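Local coordinates for enterobactin synthetase component F-related protein (Vibrio cholerae serotype O1, PDB 4OXI) that probably activates glycine with ATP, forming glycyl-adenosine-5'-phosphate, in a lipopolysaccharide modification pathway that gives antimicrobial peptide resistance, at residues 90-95 with 111-116; 214-219 with 427-432; 292-297 with 313-318. All coordinates share one frame; numbering follows the deposited sequence.

Contact 1. Residues 90-95 with 111-116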
loop_
_atom_site.group_PDB
_atom_site.type_symbol
_atom_site.label_atom_id
_atom_site.label_comp_id
_atom_site.label_asym_id
_atom_site.label_seq_id
_atom_site.Cartn_x
_atom_site.Cartn_y
_atom_site.Cartn_z
ATOM N N ASP A 90 6.773 23.712 7.039
ATOM C CA ASP A 90 6.984 24.840 7.943
ATOM C C ASP A 90 5.656 25.384 8.438
ATOM O O ASP A 90 5.510 25.700 9.609
ATOM C CB ASP A 90 7.751 25.970 7.250
ATOM C CG ASP A 90 9.230 25.673 7.091
ATOM O OD1 ASP A 90 9.719 24.680 7.690
ATOM O OD2 ASP A 90 9.904 26.439 6.363
ATOM N N TYR A 91 4.692 25.510 7.536
ATOM C CA TYR A 91 3.396 26.056 7.884
ATOM C C TYR A 91 2.694 25.123 8.890
ATOM O O TYR A 91 2.203 25.579 9.932
ATOM C CB TYR A 91 2.574 26.255 6.606
ATOM C CG TYR A 91 1.333 27.109 6.738
ATOM C CD1 TYR A 91 1.278 28.386 6.181
ATOM C CD2 TYR A 91 0.208 26.631 7.389
ATOM C CE1 TYR A 91 0.129 29.161 6.283
ATOM C CE2 TYR A 91 -0.939 27.395 7.499
ATOM C CZ TYR A 91 -0.973 28.652 6.943
ATOM O OH TYR A 91 -2.126 29.397 7.049
ATOM N N TRP A 92 2.670 23.823 8.592
ATOM C CA TRP A 92 2.071 22.833 9.498
ATOM C C TRP A 92 2.711 22.819 10.888
ATOM O O TRP A 92 2.011 22.676 11.873
ATOM C CB TRP A 92 2.162 21.431 8.888
ATOM C CG TRP A 92 1.285 21.260 7.704
ATOM C CD1 TRP A 92 0.174 21.992 7.400
ATOM C CD2 TRP A 92 1.435 20.293 6.651
ATOM N NE1 TRP A 92 -0.380 21.539 6.224
ATOM C CE2 TRP A 92 0.378 20.499 5.743
ATOM C CE3 TRP A 92 2.359 19.275 6.391
ATOM C CZ2 TRP A 92 0.214 19.720 4.592
ATOM C CZ3 TRP A 92 2.192 18.489 5.247
ATOM C CH2 TRP A 92 1.135 18.724 4.361
ATOM N N HIS A 93 4.036 22.939 10.960
ATOM C CA HIS A 93 4.736 23.054 12.243
ATOM C C HIS A 93 4.238 24.247 13.056
ATOM O O HIS A 93 3.974 24.125 14.256
ATOM C CB HIS A 93 6.244 23.194 12.030
ATOM C CG HIS A 93 6.925 21.903 11.712
ATOM N ND1 HIS A 93 8.258 21.832 11.369
ATOM C CD2 HIS A 93 6.457 20.632 11.685
ATOM C CE1 HIS A 93 8.585 20.569 11.150
ATOM N NE2 HIS A 93 7.512 19.822 11.332
ATOM N N LEU A 94 4.111 25.398 12.397
ATOM C CA LEU A 94 3.629 26.605 13.055
ATOM C C LEU A 94 2.178 26.454 13.473
ATOM O O LEU A 94 1.744 27.069 14.447
ATOM C CB LEU A 94 3.782 27.813 12.133
ATOM C CG LEU A 94 5.230 28.079 11.726
ATOM C CD1 LEU A 94 5.298 29.336 10.879
ATOM C CD2 LEU A 94 6.130 28.224 12.951
ATOM N N GLN A 95 1.425 25.641 12.740
ATOM C CA GLN A 95 0.028 25.366 13.081
ATOM C C GLN A 95 -0.095 24.297 14.159
ATOM O O GLN A 95 -1.167 24.099 14.712
ATOM C CB GLN A 95 -0.744 24.898 11.840
ATOM C CG GLN A 95 -1.084 26.008 10.851
ATOM C CD GLN A 95 -2.124 26.960 11.411
ATOM O OE1 GLN A 95 -1.806 28.074 11.817
ATOM N NE2 GLN A 95 -3.368 26.516 11.453
ATOM N N TYR A 111 2.018 14.213 -3.689
ATOM C CA TYR A 111 3.442 13.909 -3.490
ATOM C C TYR A 111 4.169 15.040 -2.740
ATOM O O TYR A 111 5.075 14.779 -1.953
ATOM C CB TYR A 111 4.122 13.543 -4.834
ATOM C CG TYR A 111 3.394 12.381 -5.477
ATOM C CD1 TYR A 111 3.719 11.079 -5.168
ATOM C CD2 TYR A 111 2.324 12.600 -6.330
ATOM C CE1 TYR A 111 3.008 10.009 -5.716
ATOM C CE2 TYR A 111 1.616 11.557 -6.873
ATOM C CZ TYR A 111 1.961 10.265 -6.564
ATOM O OH TYR A 111 1.236 9.239 -7.118
ATOM N N SER A 112 3.771 16.287 -2.991
ATOM C CA SER A 112 4.270 17.432 -2.235
ATOM C C SER A 112 3.996 17.249 -0.745
ATOM O O SER A 112 4.865 17.466 0.080
ATOM C CB SER A 112 3.537 18.704 -2.691
ATOM O OG SER A 112 4.059 19.181 -3.914
ATOM N N ALA A 113 2.756 16.887 -0.414
ATOM C CA ALA A 113 2.342 16.736 0.981
ATOM C C ALA A 113 3.012 15.554 1.646
ATOM O O ALA A 113 3.335 15.614 2.830
ATOM C CB ALA A 113 0.818 16.613 1.086
ATOM N N ILE A 114 3.226 14.475 0.897
ATOM C CA ILE A 114 3.905 13.303 1.456
ATOM C C ILE A 114 5.383 13.595 1.775
ATOM O O ILE A 114 5.868 13.238 2.853
ATOM C CB ILE A 114 3.770 12.074 0.547
ATOM C CG1 ILE A 114 2.313 11.606 0.511
ATOM C CG2 ILE A 114 4.647 10.939 1.067
ATOM C CD1 ILE A 114 2.042 10.464 -0.437
ATOM N N TRP A 115 6.082 14.273 0.867
ATOM C CA TRP A 115 7.441 14.728 1.150
ATOM C C TRP A 115 7.431 15.692 2.337
ATOM O O TRP A 115 8.301 15.633 3.193
ATOM C CB TRP A 115 8.004 15.500 -0.031
ATOM C CG TRP A 115 8.538 14.707 -1.133
ATOM C CD1 TRP A 115 8.024 13.556 -1.656
ATOM C CD2 TRP A 115 9.700 15.023 -1.909
ATOM N NE1 TRP A 115 8.808 13.128 -2.715
ATOM C CE2 TRP A 115 9.841 14.015 -2.887
ATOM C CE3 TRP A 115 10.634 16.062 -1.873
ATOM C CZ2 TRP A 115 10.880 14.018 -3.821
ATOM C CZ3 TRP A 115 11.684 16.053 -2.792
ATOM C CH2 TRP A 115 11.791 15.041 -3.755
ATOM N N ALA A 116 6.455 16.593 2.362
ATOM C CA ALA A 116 6.349 17.580 3.432
ATOM C C ALA A 116 6.165 16.880 4.760
ATOM O O ALA A 116 6.745 17.271 5.769
ATOM C CB ALA A 116 5.156 18.530 3.176
#

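Contact 2. Residues 214-219 with 427-432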
loop_
_atom_site.group_PDB
_atom_site.type_symbol
_atom_site.label_atom_id
_atom_site.label_comp_id
_atom_site.label_asym_id
_atom_site.label_seq_id
_atom_site.Cartn_x
_atom_site.Cartn_y
_atom_site.Cartn_z
ATOM N N HIS A 214 9.807 6.869 16.776
ATOM C CA HIS A 214 8.619 6.089 17.097
ATOM C C HIS A 214 7.308 6.782 16.794
ATOM O O HIS A 214 6.247 6.170 16.894
ATOM C CB HIS A 214 8.671 5.597 18.540
ATOM C CG HIS A 214 9.797 4.646 18.780
ATOM N ND1 HIS A 214 9.980 3.513 18.011
ATOM C CD2 HIS A 214 10.830 4.682 19.656
ATOM C CE1 HIS A 214 11.067 2.881 18.418
ATOM N NE2 HIS A 214 11.599 3.568 19.415
ATOM N N GLU A 215 7.382 8.047 16.402
ATOM C CA GLU A 215 6.218 8.751 15.868
ATOM C C GLU A 215 5.733 8.051 14.587
ATOM O O GLU A 215 6.507 7.399 13.889
ATOM C CB GLU A 215 6.585 10.215 15.587
ATOM C CG GLU A 215 5.471 11.060 15.026
ATOM C CD GLU A 215 4.284 11.155 15.963
ATOM O OE1 GLU A 215 4.329 12.025 16.865
ATOM O OE2 GLU A 215 3.311 10.369 15.796
ATOM N N TYR A 216 4.448 8.160 14.288
ATOM C CA TYR A 216 3.903 7.536 13.086
ATOM C C TYR A 216 4.243 8.345 11.833
ATOM O O TYR A 216 4.060 9.573 11.804
ATOM C CB TYR A 216 2.392 7.428 13.210
ATOM C CG TYR A 216 1.909 6.598 14.381
ATOM C CD1 TYR A 216 2.572 5.433 14.759
ATOM C CD2 TYR A 216 0.776 6.970 15.098
ATOM C CE1 TYR A 216 2.121 4.659 15.839
ATOM C CE2 TYR A 216 0.319 6.209 16.172
ATOM C CZ TYR A 216 0.992 5.054 16.529
ATOM O OH TYR A 216 0.529 4.297 17.574
ATOM N N ALA A 217 4.720 7.658 10.792
ATOM C CA ALA A 217 5.001 8.304 9.509
ATOM C C ALA A 217 3.750 8.336 8.626
ATOM O O ALA A 217 3.498 9.326 7.913
ATOM C CB ALA A 217 6.158 7.599 8.785
ATOM N N TYR A 218 2.972 7.255 8.662
ATOM C CA TYR A 218 1.709 7.232 7.924
ATOM C C TYR A 218 0.738 6.263 8.554
ATOM O O TYR A 218 1.143 5.356 9.277
ATOM C CB TYR A 218 1.924 6.864 6.443
ATOM C CG TYR A 218 2.562 5.503 6.189
ATOM C CD1 TYR A 218 1.781 4.361 6.019
ATOM C CD2 TYR A 218 3.938 5.367 6.104
ATOM C CE1 TYR A 218 2.365 3.124 5.776
ATOM C CE2 TYR A 218 4.534 4.127 5.862
ATOM C CZ TYR A 218 3.740 3.016 5.707
ATOM O OH TYR A 218 4.326 1.791 5.469
ATOM N N ILE A 219 -0.549 6.449 8.282
ATOM C CA ILE A 219 -1.546 5.505 8.772
ATOM C C ILE A 219 -2.374 4.958 7.621
ATOM O O ILE A 219 -3.014 5.721 6.890
ATOM C CB ILE A 219 -2.498 6.176 9.782
ATOM C CG1 ILE A 219 -1.696 6.777 10.949
ATOM C CG2 ILE A 219 -3.552 5.184 10.248
ATOM C CD1 ILE A 219 -2.513 7.729 11.829
ATOM N N GLY A 427 0.593 -2.847 16.734
ATOM C CA GLY A 427 -0.727 -3.456 16.803
ATOM C C GLY A 427 -1.630 -2.589 15.952
ATOM O O GLY A 427 -1.148 -1.716 15.223
ATOM N N TYR A 428 -2.930 -2.815 16.024
ATOM C CA TYR A 428 -3.859 -1.977 15.282
ATOM C C TYR A 428 -4.181 -0.738 16.115
ATOM O O TYR A 428 -4.206 -0.791 17.344
ATOM C CB TYR A 428 -5.125 -2.762 14.930
ATOM C CG TYR A 428 -4.860 -3.957 14.026
ATOM C CD1 TYR A 428 -4.581 -3.782 12.671
ATOM C CD2 TYR A 428 -4.881 -5.254 14.520
ATOM C CE1 TYR A 428 -4.332 -4.868 11.831
ATOM C CE2 TYR A 428 -4.643 -6.349 13.684
ATOM C CZ TYR A 428 -4.363 -6.142 12.343
ATOM O OH TYR A 428 -4.113 -7.208 11.505
ATOM N N LEU A 429 -4.414 0.381 15.443
ATOM C CA LEU A 429 -4.699 1.643 16.112
ATOM C C LEU A 429 -6.043 1.580 16.847
ATOM O O LEU A 429 -7.073 1.278 16.238
ATOM C CB LEU A 429 -4.711 2.764 15.065
ATOM C CG LEU A 429 -4.554 4.215 15.508
ATOM C CD1 LEU A 429 -3.281 4.363 16.311
ATOM C CD2 LEU A 429 -4.553 5.143 14.284
ATOM N N ASN A 430 -6.016 1.853 18.152
ATOM C CA ASN A 430 -7.218 1.873 19.005
ATOM C C ASN A 430 -8.173 0.692 18.809
ATOM O O ASN A 430 -9.392 0.872 18.726
ATOM C CB ASN A 430 -7.974 3.195 18.826
ATOM C CG ASN A 430 -7.053 4.397 18.868
ATOM O OD1 ASN A 430 -7.070 5.238 17.967
ATOM N ND2 ASN A 430 -6.223 4.473 19.906
ATOM N N ASP A 431 -7.613 -0.512 18.718
ATOM C CA ASP A 431 -8.412 -1.715 18.475
ATOM C C ASP A 431 -7.755 -2.873 19.221
ATOM O O ASP A 431 -7.101 -3.722 18.616
ATOM C CB ASP A 431 -8.487 -1.989 16.969
ATOM C CG ASP A 431 -9.433 -3.125 16.610
ATOM O OD1 ASP A 431 -9.868 -3.887 17.511
ATOM O OD2 ASP A 431 -9.724 -3.273 15.399
ATOM N N PRO A 432 -7.909 -2.892 20.554
ATOM C CA PRO A 432 -7.217 -3.859 21.411
ATOM C C PRO A 432 -7.668 -5.285 21.149
ATOM O O PRO A 432 -6.863 -6.211 21.280
ATOM C CB PRO A 432 -7.626 -3.426 22.823
ATOM C CG PRO A 432 -8.009 -1.982 22.679
ATOM C CD PRO A 432 -8.690 -1.924 21.343
#

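Contact 3. Residues 292-297 with 313-318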
loop_
_atom_site.group_PDB
_atom_site.type_symbol
_atom_site.label_atom_id
_atom_site.label_comp_id
_atom_site.label_asym_id
_atom_site.label_seq_id
_atom_site.Cartn_x
_atom_site.Cartn_y
_atom_site.Cartn_z
ATOM N N LEU A 292 -4.168 0.639 -16.909
ATOM C CA LEU A 292 -4.584 -0.506 -17.704
ATOM C C LEU A 292 -3.648 -0.778 -18.882
ATOM O O LEU A 292 -3.829 -1.767 -19.597
ATOM C CB LEU A 292 -6.039 -0.361 -18.167
ATOM C CG LEU A 292 -7.048 -0.524 -17.031
ATOM C CD1 LEU A 292 -8.468 -0.533 -17.555
ATOM C CD2 LEU A 292 -6.755 -1.796 -16.250
ATOM N N SER A 293 -2.644 0.076 -19.074
ATOM C CA SER A 293 -1.592 -0.233 -20.049
ATOM C C SER A 293 -0.192 -0.062 -19.444
ATOM O O SER A 293 0.545 0.865 -19.792
ATOM C CB SER A 293 -1.757 0.631 -21.294
ATOM O OG SER A 293 -1.916 1.985 -20.931
ATOM N N PRO A 294 0.183 -0.964 -18.529
ATOM C CA PRO A 294 1.425 -0.759 -17.782
ATOM C C PRO A 294 2.687 -0.930 -18.634
ATOM O O PRO A 294 3.617 -0.128 -18.501
ATOM C CB PRO A 294 1.344 -1.821 -16.676
ATOM C CG PRO A 294 0.466 -2.890 -17.249
ATOM C CD PRO A 294 -0.553 -2.158 -18.071
ATOM N N ALA A 295 2.715 -1.941 -19.497
ATOM C CA ALA A 295 3.872 -2.158 -20.353
ATOM C C ALA A 295 4.103 -0.985 -21.305
ATOM O O ALA A 295 5.244 -0.545 -21.507
ATOM C CB ALA A 295 3.721 -3.463 -21.125
ATOM N N GLU A 296 3.031 -0.472 -21.898
ATOM C CA GLU A 296 3.162 0.722 -22.732
ATOM C C GLU A 296 3.669 1.923 -21.935
ATOM O O GLU A 296 4.460 2.718 -22.443
ATOM C CB GLU A 296 1.842 1.085 -23.403
ATOM C CG GLU A 296 1.325 0.050 -24.382
ATOM C CD GLU A 296 0.300 -0.868 -23.753
ATOM O OE1 GLU A 296 -0.778 -1.064 -24.361
ATOM O OE2 GLU A 296 0.564 -1.388 -22.643
ATOM N N PHE A 297 3.211 2.068 -20.694
ATOM C CA PHE A 297 3.697 3.173 -19.869
ATOM C C PHE A 297 5.207 3.014 -19.625
ATOM O O PHE A 297 5.974 3.956 -19.786
ATOM C CB PHE A 297 2.916 3.260 -18.541
ATOM C CG PHE A 297 3.230 4.501 -17.735
ATOM C CD1 PHE A 297 4.145 4.464 -16.700
ATOM C CD2 PHE A 297 2.611 5.708 -18.025
ATOM C CE1 PHE A 297 4.433 5.606 -15.972
ATOM C CE2 PHE A 297 2.900 6.852 -17.309
ATOM C CZ PHE A 297 3.811 6.807 -16.278
ATOM N N ILE A 313 1.184 -8.270 -14.871
ATOM C CA ILE A 313 1.792 -9.126 -15.890
ATOM C C ILE A 313 0.722 -9.786 -16.745
ATOM O O ILE A 313 0.854 -9.864 -17.965
ATOM C CB ILE A 313 2.657 -10.234 -15.276
ATOM C CG1 ILE A 313 3.720 -9.635 -14.346
ATOM C CG2 ILE A 313 3.302 -11.079 -16.381
ATOM C CD1 ILE A 313 4.408 -10.684 -13.445
ATOM N N GLU A 314 -0.340 -10.262 -16.103
ATOM C CA GLU A 314 -1.421 -10.914 -16.831
ATOM C C GLU A 314 -2.080 -9.939 -17.782
ATOM O O GLU A 314 -2.355 -10.264 -18.940
ATOM C CB GLU A 314 -2.460 -11.465 -15.865
ATOM C CG GLU A 314 -2.048 -12.769 -15.234
ATOM C CD GLU A 314 -3.231 -13.506 -14.645
ATOM O OE1 GLU A 314 -3.300 -14.749 -14.796
ATOM O OE2 GLU A 314 -4.091 -12.833 -14.038
ATOM N N LEU A 315 -2.328 -8.738 -17.279
ATOM C CA LEU A 315 -2.913 -7.673 -18.080
ATOM C C LEU A 315 -2.048 -7.340 -19.297
ATOM O O LEU A 315 -2.554 -7.195 -20.411
ATOM C CB LEU A 315 -3.103 -6.435 -17.217
ATOM C CG LEU A 315 -3.587 -5.173 -17.919
ATOM C CD1 LEU A 315 -4.882 -5.433 -18.688
ATOM C CD2 LEU A 315 -3.800 -4.086 -16.887
ATOM N N ALA A 316 -0.744 -7.217 -19.082
ATOM C CA ALA A 316 0.155 -6.903 -20.180
ATOM C C ALA A 316 0.118 -8.005 -21.244
ATOM O O ALA A 316 0.222 -7.716 -22.437
ATOM C CB ALA A 316 1.567 -6.687 -19.668
ATOM N N LEU A 317 -0.043 -9.256 -20.804
ATOM C CA LEU A 317 -0.157 -10.399 -21.713
ATOM C C LEU A 317 -1.467 -10.397 -22.488
ATOM O O LEU A 317 -1.497 -10.756 -23.672
ATOM C CB LEU A 317 -0.015 -11.719 -20.953
ATOM C CG LEU A 317 1.421 -12.050 -20.557
ATOM C CD1 LEU A 317 1.477 -13.240 -19.610
ATOM C CD2 LEU A 317 2.257 -12.301 -21.800
ATOM N N GLN A 318 -2.548 -10.000 -21.818
ATOM C CA GLN A 318 -3.861 -9.942 -22.455
ATOM C C GLN A 318 -3.873 -8.915 -23.585
ATOM O O GLN A 318 -4.534 -9.112 -24.604
ATOM C CB GLN A 318 -4.960 -9.646 -21.421
ATOM C CG GLN A 318 -5.320 -10.862 -20.553
ATOM C CD GLN A 318 -5.964 -10.502 -19.209
ATOM O OE1 GLN A 318 -6.399 -9.364 -18.988
ATOM N NE2 GLN A 318 -6.019 -11.480 -18.303
#

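Contact 1. Residues 90-95 with 111-116
Trp92 reaches from its helix to two alanines of segment 111-116, and packing without any hydrogen bond makes up the contact. The six-membered end of the indole does the touching: CZ3 lies 3.6 Å from Ala116 CB, while CH2 is 3.9 Å from Ala113 CB, a methyl that sits at the ring edge near its plane. Ala116 CB approaches the ring obliquely. The carbonyl of Ala113 also meets this edge, its O lying in the ring plane 3.9 Å from Trp92 CZ3. With CG anti to the carbonyl carbon (chi1 -69°), the indole extends across the gap between the helices. A long flat side chain suits one helix and short methyls the other, since the alanines let the ring edge come close to the backbone.

Aromatic packing adds to this: Trp92 meets Tyr172 edge-to-face. A polar link also joins the two helical regions: His93 NE2 is hydrogen-bonded to Gly120 O, just past helix 108-119.

Strand 99-102 packs against both helices, Val100 touching Trp92 and Ile102 touching Ala113. Helix 108-119 connects this strand to its parallel neighbour 123-126, a beta-alpha-beta crossover of a five-stranded parallel sheet, with helix 78-95 packed beside it.

Contact 2. Residues 214-219 with 427-432
Leu429 divides its two methyls between Tyr216 and Ile219, and this three-residue apolar cluster is the whole of the direct contact. CD1 lies 4.0 Å from Tyr216 CE2 and equally far from its OH, so the methyl meets the hydroxyl end of the phenol, neither squarely over the face nor at the edge. CD2 turns to the isoleucine, 4.1 Å from Ile219 CD1 and 4.2 Å from Ile219 CG2; these two side chains cross at about a right angle. Leu429 has CG anti to its own N (chi1 -161°), and its fork sends one methyl to each partner. A branched leucine suits this bridging place. Tyrosine suits the partly exposed position opposite it, because a long aromatic side chain can reach Leu429 CD1 with its hydroxyl end, while the beta-branched isoleucine offers two carbons to the other methyl.

In the next shell, Tyr216 and Ile219 both rest on Ala233 and Arg99. The chain turns a corner at Ala217, and Ala217 and Tyr218 together face Val234 in a classic beta bulge; this probably helps both side chains point the same way although they are three residues apart. Just before the corner, Glu215 OE2 accepts the N-H of Tyr216 at 2.9 Å on its anti side. On the other segment, Asp431 is the N-cap of helix 432-438, its carboxylate capping a backbone N and also bonding Asn434 ND2.

Strand 216-222 pairs with 230-235 as an antiparallel hairpin, whose connecting loop carries the glycine-, serine- and threonine-rich signature of AMP-binding enzymes; the cluster joins the start of that hairpin to the turn leading into helix 432-438.

Contact 3. Residues 292-297 with 313-318
Leu315 fills the tight part of this contact, pushing its CD2 methyl in among Leu292 and Pro294. The methyl is 3.6 Å from Leu292 O and 3.8 Å from Leu292 CD2, and the ring carbon Pro294 CD lies 4.0 Å from it. Leu315 and Leu292 cross at about a right angle, so they touch through single methyls instead of lying alongside. With CG anti to its own N (chi1 175°), Leu315 reaches away from its helix toward the backbone of the turn at Leu292. Proline suits the first turn of helix 294-301, where its missing N-H costs no helical hydrogen bond and its ring offers a rigid apolar surface.

Beside this lies a second tight point, where Ala295 CB and Ala316 CB meet at 4.1 Å. The small side chains let the backbones draw close, the two CA atoms of Ala295 and Ala316 being 6.0 Å apart. Between the helices the chain passes through strand 305-308, and helix 311-318 then leads toward the neighbouring parallel strand 332-336; it is the helix of a beta-alpha-beta crossover, and helix 294-301, which precedes the first strand, packs against its flank.

Leu292 lies at the exposed margin, packed against Leu315 through its O, CA and CD2. The looser side begins with Ser293, at the N-cap position, which points away from helix 311-318; its OG makes no capping bond and has a weak hydrogen bond to Ala290 O. Glu296 also stands apart from segment 313-318, but its OE1 forms a salt bridge with Arg319 just beyond that helix, a charged pair suited to a partly exposed border.

Overall arrangement
All three contacts belong to the AMP-binding part of the chain, yet none touches another. Contacts 1 and 2 are the nearer pair, their centres 20 Å apart and their nearest atoms about 7 Å; they share a framework, since strand 99-102 packs against contact 1 and its Arg99 packs against Tyr216 and Ile219 of contact 2. Contact 3 has its centre 35 Å from both and is on the opposite side of the chain's centre from contact 2, although in sequence it is nested within the long loop that contact 2 closes. Contact 2 also relates to the bound glycyl-adenosine-5'-phosphate: the side chain of Ile219 is about 13 Å from it. Contacts 1 and 3 each join two helices neighbouring in sequence.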